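Long-range contacts in 11S globulin subunit beta (Cucurbita maxima, PDB 2E9Q), which serves as a seed storage protein of pumpkin, an 11S globulin of the cupin superfamily laid down as a nutrient reservoir: residues Q35-R40 / F47-D52; T106-L111 / K122-K127; S345-T350 / F394-F399. All blocks are in the same frame, centred on the assembly; numbering follows the deposited sequence.

Interaction 1 of 3, residues Q35-R40 / F47-D52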
loop_
_atom_site.group_PDB
_atom_site.type_symbol
_atom_site.label_atom_id
_atom_site.label_comp_id
_atom_site.label_asym_id
_atom_site.label_seq_id
_atom_site.Cartn_x
_atom_site.Cartn_y
_atom_site.Cartn_z
ATOM N N GLN A 35 -21.157 17.619 -7.922
ATOM C CA GLN A 35 -20.237 18.750 -8.038
ATOM C C GLN A 35 -19.943 19.327 -9.418
ATOM O O GLN A 35 -19.818 18.603 -10.408
ATOM C CB GLN A 35 -18.885 18.381 -7.433
ATOM C CG GLN A 35 -18.924 17.715 -6.079
ATOM C CD GLN A 35 -17.566 17.131 -5.716
ATOM O OE1 GLN A 35 -16.561 17.849 -5.677
ATOM N NE2 GLN A 35 -17.527 15.818 -5.459
ATOM N N ASP A 36 -19.783 20.644 -9.451
ATOM C CA ASP A 36 -19.435 21.359 -10.661
ATOM C C ASP A 36 -18.023 21.866 -10.429
ATOM O O ASP A 36 -17.565 21.922 -9.286
ATOM C CB ASP A 36 -20.376 22.546 -10.896
ATOM C CG ASP A 36 -21.621 22.156 -11.670
ATOM O OD1 ASP A 36 -22.707 22.065 -11.068
ATOM O OD2 ASP A 36 -21.510 21.926 -12.894
ATOM N N PRO A 37 -17.303 22.229 -11.506
ATOM C CA PRO A 37 -15.939 22.727 -11.305
ATOM C C PRO A 37 -16.037 23.934 -10.390
ATOM O O PRO A 37 -17.069 24.594 -10.355
ATOM C CB PRO A 37 -15.493 23.115 -12.714
ATOM C CG PRO A 37 -16.290 22.227 -13.587
ATOM C CD PRO A 37 -17.659 22.245 -12.932
ATOM N N VAL A 38 -14.979 24.228 -9.651
ATOM C CA VAL A 38 -15.010 25.369 -8.745
ATOM C C VAL A 38 -13.955 26.406 -9.106
ATOM O O VAL A 38 -13.983 27.525 -8.609
ATOM C CB VAL A 38 -14.774 24.940 -7.272
ATOM C CG1 VAL A 38 -15.850 23.974 -6.827
ATOM C CG2 VAL A 38 -13.396 24.310 -7.125
ATOM N N ARG A 39 -13.028 26.037 -9.978
ATOM C CA ARG A 39 -11.952 26.940 -10.356
ATOM C C ARG A 39 -11.714 26.887 -11.870
ATOM O O ARG A 39 -11.987 25.882 -12.513
ATOM C CB ARG A 39 -10.691 26.554 -9.581
ATOM C CG ARG A 39 -9.878 27.738 -9.096
ATOM C CD ARG A 39 -8.857 27.340 -8.022
ATOM N NE ARG A 39 -9.482 26.900 -6.769
ATOM C CZ ARG A 39 -9.471 25.643 -6.323
ATOM N NH1 ARG A 39 -10.066 25.343 -5.172
ATOM N NH2 ARG A 39 -8.865 24.684 -7.023
ATOM N N ARG A 40 -11.188 27.974 -12.430
ATOM C CA ARG A 40 -10.972 28.066 -13.865
ATOM C C ARG A 40 -9.761 28.889 -14.255
ATOM O O ARG A 40 -9.482 29.913 -13.640
ATOM C CB ARG A 40 -12.201 28.660 -14.552
ATOM C CG ARG A 40 -13.393 27.740 -14.552
ATOM C CD ARG A 40 -14.634 28.409 -15.105
ATOM N NE ARG A 40 -15.793 27.552 -14.899
ATOM C CZ ARG A 40 -16.162 27.074 -13.716
ATOM N NH1 ARG A 40 -15.469 27.371 -12.619
ATOM N NH2 ARG A 40 -17.220 26.283 -13.629
ATOM N N PHE A 47 -9.330 26.684 -22.157
ATOM C CA PHE A 47 -9.410 26.942 -20.727
ATOM C C PHE A 47 -9.514 25.653 -19.921
ATOM O O PHE A 47 -10.001 24.636 -20.406
ATOM C CB PHE A 47 -10.600 27.876 -20.424
ATOM C CG PHE A 47 -11.931 27.331 -20.853
ATOM C CD1 PHE A 47 -12.670 26.517 -20.004
ATOM C CD2 PHE A 47 -12.449 27.638 -22.107
ATOM C CE1 PHE A 47 -13.909 26.012 -20.389
ATOM C CE2 PHE A 47 -13.689 27.141 -22.513
ATOM C CZ PHE A 47 -14.425 26.324 -21.649
ATOM N N THR A 48 -9.059 25.723 -18.679
ATOM C CA THR A 48 -9.045 24.584 -17.776
ATOM C C THR A 48 -9.920 24.790 -16.547
ATOM O O THR A 48 -9.802 25.796 -15.843
ATOM C CB THR A 48 -7.614 24.321 -17.299
ATOM O OG1 THR A 48 -6.788 24.059 -18.436
ATOM C CG2 THR A 48 -7.571 23.150 -16.313
ATOM N N GLU A 49 -10.782 23.817 -16.288
ATOM C CA GLU A 49 -11.667 23.860 -15.145
ATOM C C GLU A 49 -11.246 22.758 -14.164
ATOM O O GLU A 49 -10.895 21.639 -14.584
ATOM C CB GLU A 49 -13.107 23.652 -15.607
ATOM C CG GLU A 49 -13.636 24.783 -16.496
ATOM C CD GLU A 49 -15.034 24.504 -17.007
ATOM O OE1 GLU A 49 -15.177 23.734 -17.982
ATOM O OE2 GLU A 49 -15.994 25.039 -16.418
ATOM N N VAL A 50 -11.277 23.078 -12.868
ATOM C CA VAL A 50 -10.883 22.127 -11.830
ATOM C C VAL A 50 -11.938 21.965 -10.746
ATOM O O VAL A 50 -12.517 22.951 -10.283
ATOM C CB VAL A 50 -9.565 22.563 -11.171
ATOM C CG1 VAL A 50 -9.106 21.513 -10.187
ATOM C CG2 VAL A 50 -8.501 22.793 -12.238
ATOM N N TRP A 51 -12.200 20.722 -10.349
ATOM C CA TRP A 51 -13.180 20.467 -9.306
ATOM C C TRP A 51 -12.517 20.677 -7.940
ATOM O O TRP A 51 -11.298 20.850 -7.854
ATOM C CB TRP A 51 -13.757 19.053 -9.424
ATOM C CG TRP A 51 -14.939 18.952 -10.348
ATOM C CD1 TRP A 51 -16.248 18.753 -9.994
ATOM C CD2 TRP A 51 -14.917 19.008 -11.783
ATOM N NE1 TRP A 51 -17.040 18.672 -11.120
ATOM C CE2 TRP A 51 -16.248 18.825 -12.229
ATOM C CE3 TRP A 51 -13.900 19.192 -12.733
ATOM C CZ2 TRP A 51 -16.591 18.820 -13.595
ATOM C CZ3 TRP A 51 -14.242 19.188 -14.092
ATOM C CH2 TRP A 51 -15.577 19.004 -14.505
ATOM N N ASP A 52 -13.320 20.677 -6.882
ATOM C CA ASP A 52 -12.790 20.923 -5.542
ATOM C C ASP A 52 -12.128 19.714 -4.910
ATOM O O ASP A 52 -12.800 18.832 -4.408
ATOM C CB ASP A 52 -13.900 21.440 -4.625
ATOM C CG ASP A 52 -13.387 21.809 -3.239
ATOM O OD1 ASP A 52 -12.198 22.162 -3.101
ATOM O OD2 ASP A 52 -14.183 21.762 -2.286
HETATM O O HOH W 1 -15.935 20.770 -7.177
#
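Thr48 meets Arg40 through the backbone, its carbonyl O lying 3.2 Å from Arg40 CA in a CA-H...O contact. At Glu49 side chains take over: OE2 forms a salt bridge to Arg40 NE at 2.9 Å, with the carboxylate and guanidinium planes turned 60° apart, although Arg40 was modelled in two conformers, which makes this pairing less certain. The other carboxylate oxygen, OE1, is bound by Arg67 of strand 63-70, which would favour the ionised form. Val50 carries the irregularity of this hairpin at the edge of the N-terminal cupin sheet, a classic beta bulge: its O accepts from both Val38 N (2.8 Å) and Arg39 N (3.1 Å). In return Val50 N donates to Arg39 O at 2.9 Å. Trp51 keeps CG anti to its carbonyl carbon (chi1 -87°), which turns the indole back along residues 35-37. Pro37 CG sits over the six-membered ring, 3.4 Å from its centroid and 13° off the normal, a close CH-pi contact. From the ring edge NE1 donates to Gln35 O at 2.9 Å, coming from above the carbonyl plane. Asp52 N, finally, donates to a water, which in turn donates a hydrogen bond to Asp36 O.

Interaction 2 of 3, residues T106-L111 / K122-K127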
loop_
_atom_site.group_PDB
_atom_site.type_symbol
_atom_site.label_atom_id
_atom_site.label_comp_id
_atom_site.label_asym_id
_atom_site.label_seq_id
_atom_site.Cartn_x
_atom_site.Cartn_y
_atom_site.Cartn_z
ATOM N N THR A 106 12.221 6.204 -31.053
ATOM C CA THR A 106 12.718 7.079 -32.106
ATOM C C THR A 106 11.943 6.947 -33.414
ATOM O O THR A 106 11.683 5.837 -33.888
ATOM C CB THR A 106 14.214 6.800 -32.382
ATOM O OG1 THR A 106 15.011 7.373 -31.335
ATOM C CG2 THR A 106 14.631 7.378 -33.724
ATOM N N TYR A 107 11.579 8.093 -33.981
ATOM C CA TYR A 107 10.854 8.158 -35.245
ATOM C C TYR A 107 11.443 9.309 -36.058
ATOM O O TYR A 107 11.826 10.338 -35.499
ATOM C CB TYR A 107 9.362 8.404 -35.016
ATOM C CG TYR A 107 8.575 7.180 -34.603
ATOM C CD1 TYR A 107 8.757 6.592 -33.350
ATOM C CD2 TYR A 107 7.650 6.603 -35.473
ATOM C CE1 TYR A 107 8.037 5.457 -32.974
ATOM C CE2 TYR A 107 6.922 5.469 -35.111
ATOM C CZ TYR A 107 7.121 4.900 -33.862
ATOM O OH TYR A 107 6.406 3.779 -33.506
ATOM N N GLN A 108 11.505 9.135 -37.376
ATOM C CA GLN A 108 12.079 10.154 -38.252
ATOM C C GLN A 108 11.035 10.729 -39.216
ATOM O O GLN A 108 10.547 10.027 -40.100
ATOM C CB GLN A 108 13.258 9.544 -39.033
ATOM C CG GLN A 108 14.331 8.900 -38.141
ATOM C CD GLN A 108 15.314 8.002 -38.904
ATOM O OE1 GLN A 108 16.259 7.456 -38.320
ATOM N NE2 GLN A 108 15.091 7.843 -40.209
ATOM N N THR A 109 10.687 12.003 -39.034
ATOM C CA THR A 109 9.702 12.648 -39.904
ATOM C C THR A 109 10.320 12.950 -41.258
ATOM O O THR A 109 11.128 13.877 -41.394
ATOM C CB THR A 109 9.163 13.975 -39.314
ATOM O OG1 THR A 109 10.215 14.663 -38.623
ATOM C CG2 THR A 109 8.001 13.711 -38.373
ATOM N N ASP A 110 9.917 12.156 -42.247
ATOM C CA ASP A 110 10.392 12.247 -43.627
ATOM C C ASP A 110 10.576 13.646 -44.196
ATOM O O ASP A 110 10.192 14.650 -43.586
ATOM C CB ASP A 110 9.451 11.465 -44.544
ATOM C CG ASP A 110 8.276 10.869 -43.792
ATOM O OD1 ASP A 110 8.478 9.861 -43.074
ATOM O OD2 ASP A 110 7.157 11.421 -43.911
ATOM N N LEU A 111 11.154 13.683 -45.393
ATOM C CA LEU A 111 11.423 14.925 -46.099
ATOM C C LEU A 111 10.193 15.441 -46.840
ATOM O O LEU A 111 9.107 14.858 -46.759
ATOM C CB LEU A 111 12.567 14.718 -47.094
ATOM C CG LEU A 111 13.795 13.977 -46.557
ATOM C CD1 LEU A 111 14.926 14.074 -47.577
ATOM C CD2 LEU A 111 14.227 14.574 -45.219
ATOM N N LYS A 122 15.327 15.721 -41.737
ATOM C CA LYS A 122 14.442 14.746 -41.122
ATOM C C LYS A 122 14.584 14.890 -39.613
ATOM O O LYS A 122 15.685 14.777 -39.075
ATOM C CB LYS A 122 14.829 13.329 -41.547
ATOM C CG LYS A 122 13.836 12.640 -42.475
ATOM C CD LYS A 122 14.090 11.140 -42.480
ATOM C CE LYS A 122 12.955 10.377 -43.141
ATOM N NZ LYS A 122 13.099 8.906 -42.935
ATOM N N ASP A 123 13.470 15.152 -38.939
ATOM C CA ASP A 123 13.447 15.316 -37.488
ATOM C C ASP A 123 13.261 13.955 -36.811
ATOM O O ASP A 123 12.609 13.062 -37.351
ATOM C CB ASP A 123 12.293 16.252 -37.103
ATOM C CG ASP A 123 12.173 16.466 -35.594
ATOM O OD1 ASP A 123 11.026 16.618 -35.111
ATOM O OD2 ASP A 123 13.216 16.499 -34.901
ATOM N N GLN A 124 13.846 13.793 -35.635
ATOM C CA GLN A 124 13.704 12.546 -34.893
ATOM C C GLN A 124 12.848 12.843 -33.659
ATOM O O GLN A 124 13.156 13.767 -32.914
ATOM C CB GLN A 124 15.082 12.029 -34.472
ATOM C CG GLN A 124 15.074 10.619 -33.930
ATOM C CD GLN A 124 16.462 9.992 -33.944
ATOM O OE1 GLN A 124 17.357 10.414 -33.205
ATOM N NE2 GLN A 124 16.649 8.988 -34.800
ATOM N N HIS A 125 11.788 12.064 -33.446
ATOM C CA HIS A 125 10.894 12.294 -32.310
ATOM C C HIS A 125 10.001 11.101 -31.954
ATOM O O HIS A 125 9.966 10.088 -32.650
ATOM C CB HIS A 125 9.982 13.469 -32.622
ATOM C CG HIS A 125 9.077 13.202 -33.778
ATOM N ND1 HIS A 125 8.115 12.218 -33.748
ATOM C CD2 HIS A 125 9.037 13.727 -35.024
ATOM C CE1 HIS A 125 7.524 12.144 -34.925
ATOM N NE2 HIS A 125 8.065 13.050 -35.718
ATOM N N GLN A 126 9.248 11.279 -30.872
ATOM C CA GLN A 126 8.305 10.301 -30.326
ATOM C C GLN A 126 7.193 9.978 -31.306
ATOM O O GLN A 126 6.918 10.746 -32.214
ATOM C CB GLN A 126 7.663 10.874 -29.054
ATOM C CG GLN A 126 6.914 12.180 -29.330
ATOM C CD GLN A 126 6.507 12.953 -28.078
ATOM O OE1 GLN A 126 6.266 14.158 -28.140
ATOM N NE2 GLN A 126 6.419 12.265 -26.948
ATOM N N LYS A 127 6.544 8.839 -31.108
ATOM C CA LYS A 127 5.434 8.439 -31.955
ATOM C C LYS A 127 4.331 9.478 -31.803
ATOM O O LYS A 127 4.130 10.019 -30.718
ATOM C CB LYS A 127 4.899 7.073 -31.514
ATOM C CG LYS A 127 3.584 6.670 -32.159
ATOM C CD LYS A 127 2.990 5.430 -31.490
ATOM C CE LYS A 127 3.831 4.187 -31.739
ATOM N NZ LYS A 127 3.298 2.990 -31.018
#
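A two-stranded antiparallel ribbon, formed by the short strands 107-109 and 123-125, illustrates how few bonds can hold a peripheral pair together. At its middle Gln108 stands opposite Gln124, a non-hydrogen-bonded pair whose side chains run alongside each other with their amide planes 35° apart. On one flank of this pair His125 N donates to Tyr107 O at 2.7 Å. On the other, Asp123 O is gripped twice by Thr109: the backbone N reaches it in the carbonyl plane at 2.8 Å, and OG1 comes from above that plane at 3.1 Å. As modelled, chi1 near 36° places the hydroxyl between its own backbone N and carbonyl carbon, where it also rests against the CB of Asp123, though this placement is somewhat doubtful. A valine in place of Thr109 would probably leave Asp123 O without its hydroxyl donor, held on this side by the backbone N alone. The carboxylate of Asp123 is engaged by another chain: Lys440 and Tyr441 of the second subunit bind it. Beyond the strands, Lys127 lies beside Tyr107 and points the same way; its CB is over the ring, 4.1 Å from the centroid, in a CH-pi contact, and its CE approaches Tyr107 OH at 3.1 Å. At the far end the extended Lys122 chain crosses Leu111 at about a right angle, CG pressed to 3.4 Å from Leu111 CD2. Such a ribbon, which in the chain falls between the mutually paired strands 93-98 and 129-132, and whose connection is in part (residues 113-119) not modelled and probably disordered, is a long-looped beta hairpin on the periphery of the N-terminal cupin domain.

Interaction 3 of 3, residues S345-T350 / F394-F399; sequences SVMYAT and FEWIAF
Glu395 O is gripped twice by Thr350, whose backbone N donates to it at 2.7 Å and whose OG1 adds a weak bond at 3.1 Å. The Thr350 hydroxyl is shared, since Arg326 of strand 323-329 binds it as well. From this end the two antiparallel strands are laced by backbone bonds, Tyr348 with Ile397 and Val346 with Phe399 each exchanging a pair. Two neighbouring strands of one sheet in the C-terminal cupin domain are joined in this way. On the face that carries Met347 and Trp396, the methionine is the centre. Its chain runs out extended and then bends at chi3 (-68°), which lays CE on the indole, 3.2 Å from the centroid of the five-membered ring and 12° off its normal. SD stands over the same ring, and meanwhile meets the edge of Phe394 at CE1, 3.8 Å away, so the sulfur makes Met-aromatic contacts to a face and an edge at once. Ala349 CB approaches the Phe394 ring obliquely, 3.6 Å from CE2. Lys387 of strand 384-390, a residue ascribed to a magnesium site, packs on both Met347 and Trp396. The opposite face, with Tyr348, Ile397 and Phe399, turns to the N-terminal domain: Phe399 meets Phe160 with nearly parallel rings, and Tyr348 OH binds Arg67. With sulfur, methyl and aromatic groups supplying the side-chain contacts of the Met347 face, hydrogen bonding between the strands falls largely to their backbones, and the Met347-Trp396 contact rests on CH-pi and sulfur-aromatic interactions instead.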
loop_
_atom_site.group_PDB
_atom_site.type_symbol
_atom_site.label_atom_id
_atom_site.label_comp_id
_atom_site.label_asym_id
_atom_site.label_seq_id
_atom_site.Cartn_x
_atom_site.Cartn_y
_atom_site.Cartn_z
ATOM N N SER A 345 -16.192 5.001 -7.326
ATOM C CA SER A 345 -16.637 5.206 -8.684
ATOM C C SER A 345 -16.916 6.689 -8.861
ATOM O O SER A 345 -17.875 7.224 -8.298
ATOM C CB SER A 345 -17.887 4.358 -8.939
ATOM O OG SER A 345 -18.335 4.485 -10.279
ATOM N N VAL A 346 -16.068 7.353 -9.637
ATOM C CA VAL A 346 -16.208 8.782 -9.868
ATOM C C VAL A 346 -16.897 9.063 -11.205
ATOM O O VAL A 346 -16.272 9.055 -12.271
ATOM C CB VAL A 346 -14.822 9.453 -9.802
ATOM C CG1 VAL A 346 -14.954 10.956 -9.799
ATOM C CG2 VAL A 346 -14.094 8.986 -8.549
ATOM N N MET A 347 -18.200 9.323 -11.127
ATOM C CA MET A 347 -19.021 9.578 -12.307
ATOM C C MET A 347 -19.116 11.009 -12.821
ATOM O O MET A 347 -19.520 11.916 -12.099
ATOM C CB MET A 347 -20.440 9.066 -12.063
ATOM C CG MET A 347 -21.400 9.427 -13.172
ATOM S SD MET A 347 -23.043 8.778 -12.916
ATOM C CE MET A 347 -22.743 7.129 -13.098
ATOM N N TYR A 348 -18.740 11.200 -14.078
ATOM C CA TYR A 348 -18.838 12.496 -14.737
ATOM C C TYR A 348 -19.936 12.352 -15.803
ATOM O O TYR A 348 -19.830 11.511 -16.703
ATOM C CB TYR A 348 -17.530 12.876 -15.422
ATOM C CG TYR A 348 -17.656 14.121 -16.258
ATOM C CD1 TYR A 348 -17.494 15.384 -15.693
ATOM C CD2 TYR A 348 -17.998 14.041 -17.613
ATOM C CE1 TYR A 348 -17.675 16.545 -16.457
ATOM C CE2 TYR A 348 -18.177 15.188 -18.379
ATOM C CZ TYR A 348 -18.017 16.435 -17.803
ATOM O OH TYR A 348 -18.187 17.570 -18.571
ATOM N N ALA A 349 -20.981 13.167 -15.705
ATOM C CA ALA A 349 -22.085 13.103 -16.656
ATOM C C ALA A 349 -21.713 13.790 -17.971
ATOM O O ALA A 349 -21.394 14.977 -17.986
ATOM C CB ALA A 349 -23.324 13.749 -16.049
ATOM N N THR A 350 -21.746 13.045 -19.074
ATOM C CA THR A 350 -21.390 13.622 -20.373
ATOM C C THR A 350 -22.600 14.171 -21.117
ATOM O O THR A 350 -22.455 14.978 -22.020
ATOM C CB THR A 350 -20.689 12.597 -21.286
ATOM O OG1 THR A 350 -21.509 11.430 -21.404
ATOM C CG2 THR A 350 -19.339 12.203 -20.706
ATOM N N PHE A 394 -29.566 9.709 -20.070
ATOM C CA PHE A 394 -28.410 10.053 -19.239
ATOM C C PHE A 394 -27.199 9.270 -19.730
ATOM O O PHE A 394 -27.286 8.068 -19.983
ATOM C CB PHE A 394 -28.707 9.722 -17.778
ATOM C CG PHE A 394 -27.613 10.106 -16.827
ATOM C CD1 PHE A 394 -26.935 9.133 -16.099
ATOM C CD2 PHE A 394 -27.302 11.438 -16.610
ATOM C CE1 PHE A 394 -25.966 9.487 -15.162
ATOM C CE2 PHE A 394 -26.334 11.805 -15.676
ATOM C CZ PHE A 394 -25.666 10.829 -14.950
ATOM N N GLU A 395 -26.071 9.966 -19.836
ATOM C CA GLU A 395 -24.833 9.400 -20.352
ATOM C C GLU A 395 -23.625 9.837 -19.519
ATOM O O GLU A 395 -23.529 11.002 -19.117
ATOM C CB GLU A 395 -24.650 9.785 -21.824
ATOM C CG GLU A 395 -25.472 8.907 -22.753
ATOM C CD GLU A 395 -25.640 9.488 -24.142
ATOM O OE1 GLU A 395 -24.636 9.902 -24.754
ATOM O OE2 GLU A 395 -26.789 9.520 -24.624
ATOM N N TRP A 396 -22.693 8.917 -19.275
ATOM C CA TRP A 396 -21.543 9.251 -18.441
ATOM C C TRP A 396 -20.294 8.396 -18.603
ATOM O O TRP A 396 -20.293 7.360 -19.274
ATOM C CB TRP A 396 -21.960 9.145 -16.976
ATOM C CG TRP A 396 -22.071 7.725 -16.528
ATOM C CD1 TRP A 396 -21.098 6.977 -15.931
ATOM C CD2 TRP A 396 -23.184 6.844 -16.734
ATOM N NE1 TRP A 396 -21.531 5.686 -15.755
ATOM C CE2 TRP A 396 -22.809 5.576 -16.238
ATOM C CE3 TRP A 396 -24.459 7.004 -17.295
ATOM C CZ2 TRP A 396 -23.661 4.471 -16.281
ATOM C CZ3 TRP A 396 -25.312 5.905 -17.343
ATOM C CH2 TRP A 396 -24.906 4.651 -16.837
ATOM N N ILE A 397 -19.240 8.851 -17.937
ATOM C CA ILE A 397 -17.975 8.144 -17.871
ATOM C C ILE A 397 -17.659 8.063 -16.374
ATOM O O ILE A 397 -17.581 9.089 -15.679
ATOM C CB ILE A 397 -16.839 8.887 -18.613
ATOM C CG1 ILE A 397 -15.562 8.065 -18.526
ATOM C CG2 ILE A 397 -16.610 10.257 -18.030
ATOM C CD1 ILE A 397 -15.688 6.700 -19.153
ATOM N N ALA A 398 -17.504 6.841 -15.882
ATOM C CA ALA A 398 -17.219 6.601 -14.476
ATOM C C ALA A 398 -15.816 6.044 -14.248
ATOM O O ALA A 398 -15.528 4.914 -14.628
ATOM C CB ALA A 398 -18.244 5.639 -13.910
ATOM N N PHE A 399 -14.955 6.831 -13.613
ATOM C CA PHE A 399 -13.593 6.396 -13.333
ATOM C C PHE A 399 -13.542 5.561 -12.053
ATOM O O PHE A 399 -14.193 5.897 -11.057
ATOM C CB PHE A 399 -12.660 7.602 -13.201
ATOM C CG PHE A 399 -12.709 8.525 -14.374
ATOM C CD1 PHE A 399 -13.593 9.601 -14.394
ATOM C CD2 PHE A 399 -11.882 8.309 -15.479
ATOM C CE1 PHE A 399 -13.657 10.460 -15.499
ATOM C CE2 PHE A 399 -11.933 9.154 -16.591
ATOM C CZ PHE A 399 -12.823 10.235 -16.602
#

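The contacts grade from core to surface within one two-domain cupin chain. Interaction 3 is buried, and its side chains meet mainly through sulfur, methyl and aromatic groups; interaction 1, at a sheet edge, mixes one buried indole with ion pairs and a water; interaction 2 is the most exposed, though partly buried, with polar and long side chains. Interactions 1 and 3 belong to different cupin domains yet touch where Trp51 CH2 packs on Tyr348 CE1 at 3.8 Å, and Arg67 serves both, with a salt bridge to Glu49 and a hydrogen bond to Tyr348 OH. Interaction 2 shares the domain of interaction 1 but lies about 37 Å from it between centres, and alone reaches another subunit.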